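Local coordinates for hemopexin fold protein CP4 (Vigna unguiculata, PDB 3OYO) that is a seed protein of uncertain function that folds as a four-bladed haemopexin-type beta-propeller and binds calcium, at residues P181-F186 and V192-T197; G127-L132 and Y138-Y143; G164-S169 and G188-R193. One frame throughout, in Å; residues are numbered along the deposited sequence.

Contact 1: residues P181-F186 and V192-T197; sequences PEAYLF and VRIDFT
Pro181 O accepts one hydrogen bond, from Phe196 N at 3.0 Å, nearly in line with the C=O bond, and a weaker contact from the CA-H of Asp195. Proline has no N-H to donate and takes part through its carbonyl alone, which suits it to a place just before strand 182-187. From here the antiparallel ladder runs through the hydrogen-bonded pairs Ala183–Ile194 and Leu185–Val192, its shortest bond being Leu185 N to Val192 O at 2.9 Å. Where Ala183 and Leu185 project, the packing is apolar: the small Ala183 CB meets Ile194 CG1 at 3.8 Å and lies beside Phe196 CE2, and Leu185 CD2 touches Ile194 CD1 at 4.1 Å, the two side chains crossing at about a right angle. Phe196 can bring its ring back beside Pro181 because CG sits between the backbone N and carbonyl carbon (chi1 66°). On the face that carries Glu182 and Tyr184, Arg193 holds CG anti to its own N and bends at chi3, running beside Tyr184 with CD 3.9 Å from Tyr184 CE1. Its NH1 then reaches Glu182 OE1 at 3.2 Å, a salt bridge whose hydrogen bond is weak because the N-H points poorly (125°). Asp195 also lies close to Glu182, so Arg193 probably offsets some of the repulsion between these two acids, one of them buried.

Contact 2: residues G127-L132 and Y138-Y143; sequences GKEVYL and YVRIAY
Lys128 and Tyr143 fit together as a rod over a plate: Lys128 CB lies over one face of the Tyr143 ring, a CH-pi contact 3.9 Å from the centroid, and CD follows the ring outward to 3.4 Å from Tyr143 OH. The lysine chain, bent at chi2 and chi3, can thus spread its methylenes on the aromatic while its NZ forms a salt bridge with Glu69, whose OE1 also bonds Tyr143 OH. The edge of the same ring receives Val130 CG2, at 3.9 Å from Tyr143 CD1. A leucine in place of Tyr143 would probably deprive the lysine methylenes of a flat surface to lie on and leave Glu69 OE1 without its hydroxyl partner. Farther along this apolar face, Leu132 is the bump: with CG anti to its carbonyl carbon (chi1 -49°), it sets CD1 into the hollow between Ile141 CG2, at 3.8 Å, and Val139 CG1. Valine and isoleucine, branched at CB, suit extended backbone and put methyls close to the strand, where Leu132 can reach them. The reverse face is built differently. Arg140 CG rests over the Tyr131 ring, 3.5 Å from Tyr131 CE1, and the edge of that ring meets Tyr138 CD2. Beyond the ring Arg140 turns to Glu129; NE makes a weak bond to Glu129 OE1 at 3.4 Å, and the salt bridge through NH2 is less certain because that atom is crowded in the model. This hairpin forms the middle of a four-stranded blade, with strand 120-123 alongside 129-134 and strand 147-154 alongside 137-142, while Val130 and Leu132 also press on Phe66 in strand 64-67 of another sheet.

Contact 3: residues G164-S169 and G188-R193; sequences GTEFES and GQNYVR
Phe167 drives its ring into the side of Val192, with Phe167 CE2 only 3.3 Å from Val192 CG1, a tight meeting of two apolar groups. Phe167 CZ stands 3.5 Å from the same methyl, so CG1 sits near the far end of the ring, and the edge of the ring runs on to the backbone carbonyl carbon of Tyr191. The ring gets there because Phe167 CG lies anti to its carbonyl carbon (chi1 -61°), directing a long flat side chain from the loop to the strand. A valine suits the receiving end: its CB branch puts CG1 close to the strand, within reach of the ring. The loop earns this pose from a type I turn running from Thr165 to Glu168, reinforced by an ST turn in which Phe167 N donates to Thr165 OG1 at 3.2 Å; in the four-bladed propeller it belongs to the connection between helix 155-158 and strand 173-176, and it lies against the hairpin strands of the last blade. Glu166 is the second contributor. Bent at chi2, it folds back so that its CD lies over the centre of the Phe167 ring, 3.7 Å above its plane, and its OE2 comes 3.4 Å from Asn190 CB. That oxygen is buried with no polar partner in the model, and the amide nitrogen of Asn190 is too distant at 4.0 Å to serve; such surroundings would probably make a charge on this carboxylate costly. Ile209 of strand 205-211 touches Glu166, Phe167 and Asn190.

From the N terminus, contact 2 comes first and closes the short loop of the hairpin 129-134/137-142 before the other two begin. Contact 3 opens next at 164-169 and spans eighteen intervening residues, taking in strands 173-176 and 182-187, to reach 188-193. Contact 1 opens inside that span and closes a second hairpin loop on 192-197, so the two overlap rather than stand in series, sharing Val192 and Arg193 on strand 190-195. Contacts 2 and 1 build the centres of successive four-stranded blades without touching, their nearest atoms about 5 Å apart, while contact 3 fastens the connection between those blades to the later one.

Contact 1: residues P181-F186 and V192-T197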
loop_
_atom_site.group_PDB
_atom_site.type_symbol
_atom_site.label_atom_id
_atom_site.label_comp_id
_atom_site.label_asym_id
_atom_site.label_seq_id
_atom_site.Cartn_x
_atom_site.Cartn_y
_atom_site.Cartn_z
ATOM N N PRO A 181 -15.315 -5.789 -1.350
ATOM C CA PRO A 181 -14.031 -5.753 -2.037
ATOM C C PRO A 181 -13.654 -4.299 -2.456
ATOM O O PRO A 181 -13.514 -4.007 -3.640
ATOM C CB PRO A 181 -14.307 -6.618 -3.268
ATOM C CG PRO A 181 -15.783 -6.223 -3.652
ATOM C CD PRO A 181 -16.430 -5.747 -2.334
ATOM N N GLU A 182 -13.502 -3.404 -1.483
ATOM C CA GLU A 182 -13.127 -1.999 -1.763
ATOM C C GLU A 182 -11.630 -1.749 -1.510
ATOM O O GLU A 182 -10.980 -2.503 -0.807
ATOM C CB GLU A 182 -13.966 -1.040 -0.903
ATOM C CG GLU A 182 -15.442 -1.026 -1.287
ATOM C CD GLU A 182 -16.282 -0.139 -0.404
ATOM O OE1 GLU A 182 -17.494 -0.145 -0.630
ATOM O OE2 GLU A 182 -15.759 0.562 0.503
ATOM N N ALA A 183 -11.104 -0.702 -2.126
ATOM C CA ALA A 183 -9.725 -0.303 -1.944
ATOM C C ALA A 183 -9.671 1.214 -2.092
ATOM O O ALA A 183 -10.559 1.834 -2.691
ATOM C CB ALA A 183 -8.789 -1.006 -2.973
ATOM N N TYR A 184 -8.633 1.819 -1.545
ATOM C CA TYR A 184 -8.449 3.249 -1.676
ATOM C C TYR A 184 -7.160 3.460 -2.425
ATOM O O TYR A 184 -6.158 2.788 -2.119
ATOM C CB TYR A 184 -8.362 3.890 -0.275
ATOM C CG TYR A 184 -9.668 3.839 0.480
ATOM C CD1 TYR A 184 -10.688 4.758 0.203
ATOM C CD2 TYR A 184 -9.901 2.858 1.459
ATOM C CE1 TYR A 184 -11.892 4.718 0.931
ATOM C CE2 TYR A 184 -11.105 2.822 2.176
ATOM C CZ TYR A 184 -12.083 3.758 1.899
ATOM O OH TYR A 184 -13.282 3.698 2.578
ATOM N N LEU A 185 -7.184 4.380 -3.390
ATOM C CA LEU A 185 -6.007 4.717 -4.206
ATOM C C LEU A 185 -5.610 6.151 -3.896
ATOM O O LEU A 185 -6.489 7.003 -3.729
ATOM C CB LEU A 185 -6.303 4.577 -5.719
ATOM C CG LEU A 185 -7.050 3.345 -6.262
ATOM C CD1 LEU A 185 -7.051 3.383 -7.809
ATOM C CD2 LEU A 185 -6.466 2.023 -5.710
ATOM N N PHE A 186 -4.312 6.425 -3.820
ATOM C CA PHE A 186 -3.845 7.782 -3.439
ATOM C C PHE A 186 -2.858 8.244 -4.522
ATOM O O PHE A 186 -2.034 7.454 -4.996
ATOM C CB PHE A 186 -3.161 7.772 -2.060
ATOM C CG PHE A 186 -4.061 7.369 -0.925
ATOM C CD1 PHE A 186 -4.813 8.329 -0.222
ATOM C CD2 PHE A 186 -4.168 6.032 -0.548
ATOM C CE1 PHE A 186 -5.634 7.946 0.838
ATOM C CE2 PHE A 186 -4.987 5.649 0.506
ATOM C CZ PHE A 186 -5.721 6.609 1.207
ATOM N N VAL A 192 -9.197 8.254 -4.247
ATOM C CA VAL A 192 -10.474 7.819 -4.700
ATOM C C VAL A 192 -10.729 6.420 -4.145
ATOM O O VAL A 192 -9.792 5.669 -3.839
ATOM C CB VAL A 192 -10.538 7.770 -6.266
ATOM C CG1 VAL A 192 -9.730 6.621 -6.792
ATOM C CG2 VAL A 192 -11.995 7.684 -6.759
ATOM N N ARG A 193 -12.001 6.071 -4.074
ATOM C CA ARG A 193 -12.435 4.751 -3.647
ATOM C C ARG A 193 -12.836 3.921 -4.859
ATOM O O ARG A 193 -13.406 4.443 -5.829
ATOM C CB ARG A 193 -13.629 4.872 -2.678
ATOM C CG ARG A 193 -14.137 3.539 -2.144
ATOM C CD ARG A 193 -15.176 3.730 -1.026
ATOM N NE ARG A 193 -16.305 4.559 -1.417
ATOM C CZ ARG A 193 -17.509 4.104 -1.747
ATOM N NH1 ARG A 193 -17.782 2.792 -1.779
ATOM N NH2 ARG A 193 -18.444 4.970 -2.053
ATOM N N ILE A 194 -12.523 2.621 -4.782
ATOM C CA ILE A 194 -12.881 1.642 -5.816
ATOM C C ILE A 194 -13.528 0.350 -5.283
ATOM O O ILE A 194 -13.334 -0.063 -4.121
ATOM C CB ILE A 194 -11.670 1.225 -6.712
ATOM C CG1 ILE A 194 -10.634 0.389 -5.933
ATOM C CG2 ILE A 194 -11.121 2.431 -7.465
ATOM C CD1 ILE A 194 -9.584 -0.345 -6.841
ATOM N N ASP A 195 -14.296 -0.287 -6.158
ATOM C CA ASP A 195 -14.887 -1.576 -5.867
ATOM C C ASP A 195 -14.379 -2.485 -6.985
ATOM O O ASP A 195 -14.746 -2.295 -8.150
ATOM C CB ASP A 195 -16.419 -1.459 -5.884
ATOM C CG ASP A 195 -17.121 -2.787 -5.575
ATOM O OD1 ASP A 195 -16.945 -3.758 -6.325
ATOM O OD2 ASP A 195 -17.830 -2.848 -4.558
ATOM N N PHE A 196 -13.514 -3.442 -6.632
ATOM C CA PHE A 196 -12.875 -4.283 -7.646
ATOM C C PHE A 196 -13.403 -5.707 -7.499
ATOM O O PHE A 196 -13.952 -6.077 -6.466
ATOM C CB PHE A 196 -11.330 -4.219 -7.563
ATOM C CG PHE A 196 -10.780 -4.803 -6.294
ATOM C CD1 PHE A 196 -10.466 -6.174 -6.217
ATOM C CD2 PHE A 196 -10.592 -4.008 -5.164
ATOM C CE1 PHE A 196 -10.048 -6.758 -5.029
ATOM C CE2 PHE A 196 -10.149 -4.594 -3.947
ATOM C CZ PHE A 196 -9.869 -5.960 -3.891
ATOM N N THR A 197 -13.291 -6.485 -8.573
ATOM C CA THR A 197 -13.716 -7.897 -8.585
ATOM C C THR A 197 -12.653 -8.702 -9.323
ATOM O O THR A 197 -12.535 -8.593 -10.547
ATOM C CB THR A 197 -15.163 -8.090 -9.163
ATOM O OG1 THR A 197 -15.382 -7.233 -10.285
ATOM C CG2 THR A 197 -16.203 -7.730 -8.109
#

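Contact 2: residues G127-L132 and Y138-Y143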
loop_
_atom_site.group_PDB
_atom_site.type_symbol
_atom_site.label_atom_id
_atom_site.label_comp_id
_atom_site.label_asym_id
_atom_site.label_seq_id
_atom_site.Cartn_x
_atom_site.Cartn_y
_atom_site.Cartn_z
ATOM N N GLY A 127 -7.501 -15.525 -3.623
ATOM C CA GLY A 127 -6.377 -16.327 -3.176
ATOM C C GLY A 127 -5.385 -15.493 -2.371
ATOM O O GLY A 127 -5.754 -14.873 -1.366
ATOM N N LYS A 128 -4.127 -15.501 -2.817
ATOM C CA LYS A 128 -3.030 -14.772 -2.194
ATOM C C LYS A 128 -2.529 -13.683 -3.169
ATOM O O LYS A 128 -1.379 -13.285 -3.090
ATOM C CB LYS A 128 -1.858 -15.690 -1.854
ATOM C CG LYS A 128 -2.216 -16.933 -1.110
ATOM C CD LYS A 128 -2.812 -16.649 0.264
ATOM C CE LYS A 128 -2.432 -17.772 1.200
ATOM N NZ LYS A 128 -3.239 -17.618 2.444
ATOM N N GLU A 129 -3.402 -13.205 -4.048
ATOM C CA GLU A 129 -3.042 -12.228 -5.060
ATOM C C GLU A 129 -2.848 -10.815 -4.511
ATOM O O GLU A 129 -3.529 -10.379 -3.577
ATOM C CB GLU A 129 -4.052 -12.252 -6.220
ATOM C CG GLU A 129 -4.446 -13.698 -6.677
ATOM C CD GLU A 129 -4.956 -13.753 -8.113
ATOM O OE1 GLU A 129 -5.549 -12.751 -8.578
ATOM O OE2 GLU A 129 -4.767 -14.798 -8.768
ATOM N N VAL A 130 -1.914 -10.095 -5.117
ATOM C CA VAL A 130 -1.640 -8.724 -4.740
ATOM C C VAL A 130 -1.347 -7.960 -6.012
ATOM O O VAL A 130 -0.678 -8.465 -6.905
ATOM C CB VAL A 130 -0.418 -8.609 -3.806
ATOM C CG1 VAL A 130 -0.086 -7.133 -3.521
ATOM C CG2 VAL A 130 -0.635 -9.415 -2.487
ATOM N N TYR A 131 -1.886 -6.755 -6.103
ATOM C CA TYR A 131 -1.697 -5.873 -7.238
ATOM C C TYR A 131 -0.498 -4.985 -6.971
ATOM O O TYR A 131 -0.468 -4.280 -5.982
ATOM C CB TYR A 131 -2.928 -4.996 -7.437
ATOM C CG TYR A 131 -4.141 -5.703 -7.962
ATOM C CD1 TYR A 131 -4.370 -5.820 -9.339
ATOM C CD2 TYR A 131 -5.071 -6.260 -7.083
ATOM C CE1 TYR A 131 -5.507 -6.465 -9.833
ATOM C CE2 TYR A 131 -6.216 -6.926 -7.567
ATOM C CZ TYR A 131 -6.418 -7.024 -8.944
ATOM O OH TYR A 131 -7.544 -7.688 -9.403
ATOM N N LEU A 132 0.473 -5.016 -7.873
ATOM C CA LEU A 132 1.651 -4.146 -7.789
ATOM C C LEU A 132 1.566 -3.061 -8.862
ATOM O O LEU A 132 1.264 -3.355 -10.040
ATOM C CB LEU A 132 2.949 -4.964 -7.961
ATOM C CG LEU A 132 3.158 -6.257 -7.147
ATOM C CD1 LEU A 132 4.485 -6.906 -7.570
ATOM C CD2 LEU A 132 3.152 -6.004 -5.641
ATOM N N TYR A 138 0.959 -2.304 -14.105
ATOM C CA TYR A 138 0.608 -3.088 -12.925
ATOM C C TYR A 138 0.729 -4.560 -13.283
ATOM O O TYR A 138 0.804 -4.920 -14.473
ATOM C CB TYR A 138 -0.805 -2.800 -12.421
ATOM C CG TYR A 138 -1.877 -3.461 -13.229
ATOM C CD1 TYR A 138 -2.412 -2.834 -14.364
ATOM C CD2 TYR A 138 -2.354 -4.699 -12.878
ATOM C CE1 TYR A 138 -3.396 -3.453 -15.120
ATOM C CE2 TYR A 138 -3.322 -5.327 -13.628
ATOM C CZ TYR A 138 -3.829 -4.697 -14.747
ATOM O OH TYR A 138 -4.779 -5.341 -15.462
ATOM N N VAL A 139 0.811 -5.412 -12.253
ATOM C CA VAL A 139 0.829 -6.833 -12.434
ATOM C C VAL A 139 0.344 -7.455 -11.106
ATOM O O VAL A 139 0.587 -6.890 -10.034
ATOM C CB VAL A 139 2.279 -7.344 -12.737
ATOM C CG1 VAL A 139 3.114 -7.371 -11.452
ATOM C CG2 VAL A 139 2.255 -8.676 -13.410
ATOM N N ARG A 140 -0.322 -8.613 -11.197
ATOM C CA ARG A 140 -0.716 -9.347 -10.011
ATOM C C ARG A 140 0.338 -10.375 -9.689
ATOM O O ARG A 140 0.958 -10.933 -10.579
ATOM C CB ARG A 140 -2.076 -10.010 -10.193
ATOM C CG ARG A 140 -3.186 -9.040 -10.439
ATOM C CD ARG A 140 -4.090 -9.516 -11.550
ATOM N NE ARG A 140 -4.660 -10.826 -11.261
ATOM C CZ ARG A 140 -5.065 -11.723 -12.175
ATOM N NH1 ARG A 140 -4.988 -11.501 -13.474
ATOM N NH2 ARG A 140 -5.544 -12.870 -11.769
ATOM N N ILE A 141 0.576 -10.577 -8.400
ATOM C CA ILE A 141 1.493 -11.596 -7.912
ATOM C C ILE A 141 0.823 -12.359 -6.773
ATOM O O ILE A 141 0.075 -11.768 -6.025
ATOM C CB ILE A 141 2.868 -10.962 -7.446
ATOM C CG1 ILE A 141 3.868 -12.068 -7.128
ATOM C CG2 ILE A 141 2.721 -9.972 -6.287
ATOM C CD1 ILE A 141 5.282 -11.539 -6.890
ATOM N N ALA A 142 1.084 -13.675 -6.649
ATOM C CA ALA A 142 0.641 -14.467 -5.503
ATOM C C ALA A 142 1.792 -14.485 -4.534
ATOM O O ALA A 142 2.872 -14.987 -4.867
ATOM C CB ALA A 142 0.262 -15.928 -5.936
ATOM N N TYR A 143 1.578 -13.939 -3.337
ATOM C CA TYR A 143 2.680 -13.777 -2.401
ATOM C C TYR A 143 3.286 -15.078 -1.785
ATOM O O TYR A 143 4.447 -15.069 -1.355
ATOM C CB TYR A 143 2.357 -12.721 -1.308
ATOM C CG TYR A 143 1.302 -13.141 -0.320
ATOM C CD1 TYR A 143 0.017 -12.614 -0.404
ATOM C CD2 TYR A 143 1.591 -14.073 0.701
ATOM C CE1 TYR A 143 -0.960 -12.994 0.493
ATOM C CE2 TYR A 143 0.609 -14.481 1.601
ATOM C CZ TYR A 143 -0.667 -13.929 1.482
ATOM O OH TYR A 143 -1.675 -14.292 2.369
#

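Contact 3: residues G164-S169 and G188-R193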
loop_
_atom_site.group_PDB
_atom_site.type_symbol
_atom_site.label_atom_id
_atom_site.label_comp_id
_atom_site.label_asym_id
_atom_site.label_seq_id
_atom_site.Cartn_x
_atom_site.Cartn_y
_atom_site.Cartn_z
ATOM N N GLY A 164 -7.878 7.914 -18.213
ATOM C CA GLY A 164 -8.222 9.306 -18.369
ATOM C C GLY A 164 -8.157 10.043 -17.062
ATOM O O GLY A 164 -8.238 11.248 -17.053
ATOM N N THR A 165 -7.969 9.342 -15.955
ATOM C CA THR A 165 -7.888 9.995 -14.643
ATOM C C THR A 165 -6.415 10.188 -14.254
ATOM O O THR A 165 -5.513 9.707 -14.945
ATOM C CB THR A 165 -8.548 9.125 -13.562
ATOM O OG1 THR A 165 -7.689 8.004 -13.288
ATOM C CG2 THR A 165 -9.917 8.610 -14.054
ATOM N N GLU A 166 -6.171 10.847 -13.134
ATOM C CA GLU A 166 -4.798 11.072 -12.675
ATOM C C GLU A 166 -4.067 9.779 -12.180
ATOM O O GLU A 166 -2.866 9.756 -12.043
ATOM C CB GLU A 166 -4.764 12.241 -11.678
ATOM C CG GLU A 166 -4.299 11.900 -10.303
ATOM C CD GLU A 166 -5.418 11.473 -9.375
ATOM O OE1 GLU A 166 -6.331 10.788 -9.855
ATOM O OE2 GLU A 166 -5.367 11.808 -8.159
ATOM N N PHE A 167 -4.816 8.700 -11.990
ATOM C CA PHE A 167 -4.321 7.366 -11.635
ATOM C C PHE A 167 -3.793 6.567 -12.810
ATOM O O PHE A 167 -3.065 5.584 -12.628
ATOM C CB PHE A 167 -5.449 6.569 -10.957
ATOM C CG PHE A 167 -5.941 7.210 -9.700
ATOM C CD1 PHE A 167 -5.157 7.215 -8.543
ATOM C CD2 PHE A 167 -7.160 7.881 -9.675
ATOM C CE1 PHE A 167 -5.610 7.850 -7.365
ATOM C CE2 PHE A 167 -7.614 8.547 -8.504
ATOM C CZ PHE A 167 -6.831 8.517 -7.343
ATOM N N GLU A 168 -4.155 6.987 -14.023
ATOM C CA GLU A 168 -3.774 6.278 -15.235
ATOM C C GLU A 168 -2.281 6.092 -15.382
ATOM O O GLU A 168 -1.815 5.045 -15.900
ATOM C CB GLU A 168 -4.334 7.014 -16.473
ATOM C CG GLU A 168 -4.092 6.274 -17.776
ATOM C CD GLU A 168 -4.567 7.030 -19.007
ATOM O OE1 GLU A 168 -4.266 6.549 -20.115
ATOM O OE2 GLU A 168 -5.204 8.092 -18.883
ATOM N N SER A 169 -1.509 7.104 -14.982
ATOM C CA SER A 169 -0.057 6.984 -15.135
ATOM C C SER A 169 0.681 6.674 -13.813
ATOM O O SER A 169 1.891 6.838 -13.716
ATOM C CB SER A 169 0.536 8.196 -15.814
ATOM O OG SER A 169 0.437 9.284 -14.934
ATOM N N GLY A 188 -0.670 11.944 -5.477
ATOM C CA GLY A 188 -0.346 13.320 -5.038
ATOM C C GLY A 188 -1.075 13.713 -3.765
ATOM O O GLY A 188 -0.792 13.165 -2.693
ATOM N N GLN A 189 -2.031 14.637 -3.900
ATOM C CA GLN A 189 -2.838 15.167 -2.813
ATOM C C GLN A 189 -4.253 14.568 -2.801
ATOM O O GLN A 189 -5.015 14.811 -1.867
ATOM C CB GLN A 189 -3.017 16.678 -2.991
ATOM C CG GLN A 189 -1.758 17.493 -2.963
ATOM C CD GLN A 189 -2.029 19.008 -3.113
ATOM O OE1 GLN A 189 -1.101 19.810 -3.128
ATOM N NE2 GLN A 189 -3.306 19.388 -3.216
ATOM N N ASN A 190 -4.580 13.802 -3.840
ATOM C CA ASN A 190 -5.909 13.245 -4.020
ATOM C C ASN A 190 -6.027 11.737 -3.776
ATOM O O ASN A 190 -5.013 11.036 -3.664
ATOM C CB ASN A 190 -6.360 13.561 -5.462
ATOM C CG ASN A 190 -6.406 15.056 -5.710
ATOM O OD1 ASN A 190 -7.082 15.781 -4.972
ATOM N ND2 ASN A 190 -5.692 15.529 -6.717
ATOM N N TYR A 191 -7.277 11.260 -3.672
ATOM C CA TYR A 191 -7.553 9.847 -3.478
ATOM C C TYR A 191 -8.944 9.544 -4.056
ATOM O O TYR A 191 -9.751 10.452 -4.315
ATOM C CB TYR A 191 -7.466 9.440 -1.980
ATOM C CG TYR A 191 -8.789 9.619 -1.241
ATOM C CD1 TYR A 191 -9.285 10.891 -0.960
ATOM C CD2 TYR A 191 -9.539 8.511 -0.840
ATOM C CE1 TYR A 191 -10.510 11.057 -0.336
ATOM C CE2 TYR A 191 -10.778 8.670 -0.197
ATOM C CZ TYR A 191 -11.249 9.952 0.036
ATOM O OH TYR A 191 -12.467 10.109 0.644
ATOM N N VAL A 192 -9.197 8.254 -4.247
ATOM C CA VAL A 192 -10.474 7.819 -4.700
ATOM C C VAL A 192 -10.729 6.420 -4.145
ATOM O O VAL A 192 -9.792 5.669 -3.839
ATOM C CB VAL A 192 -10.538 7.770 -6.266
ATOM C CG1 VAL A 192 -9.730 6.621 -6.792
ATOM C CG2 VAL A 192 -11.995 7.684 -6.759
ATOM N N ARG A 193 -12.001 6.071 -4.074
ATOM C CA ARG A 193 -12.435 4.751 -3.647
ATOM C C ARG A 193 -12.836 3.921 -4.859
ATOM O O ARG A 193 -13.406 4.443 -5.829
ATOM C CB ARG A 193 -13.629 4.872 -2.678
ATOM C CG ARG A 193 -14.137 3.539 -2.144
ATOM C CD ARG A 193 -15.176 3.730 -1.026
ATOM N NE ARG A 193 -16.305 4.559 -1.417
ATOM C CZ ARG A 193 -17.509 4.104 -1.747
ATOM N NH1 ARG A 193 -17.782 2.792 -1.779
ATOM N NH2 ARG A 193 -18.444 4.970 -2.053
#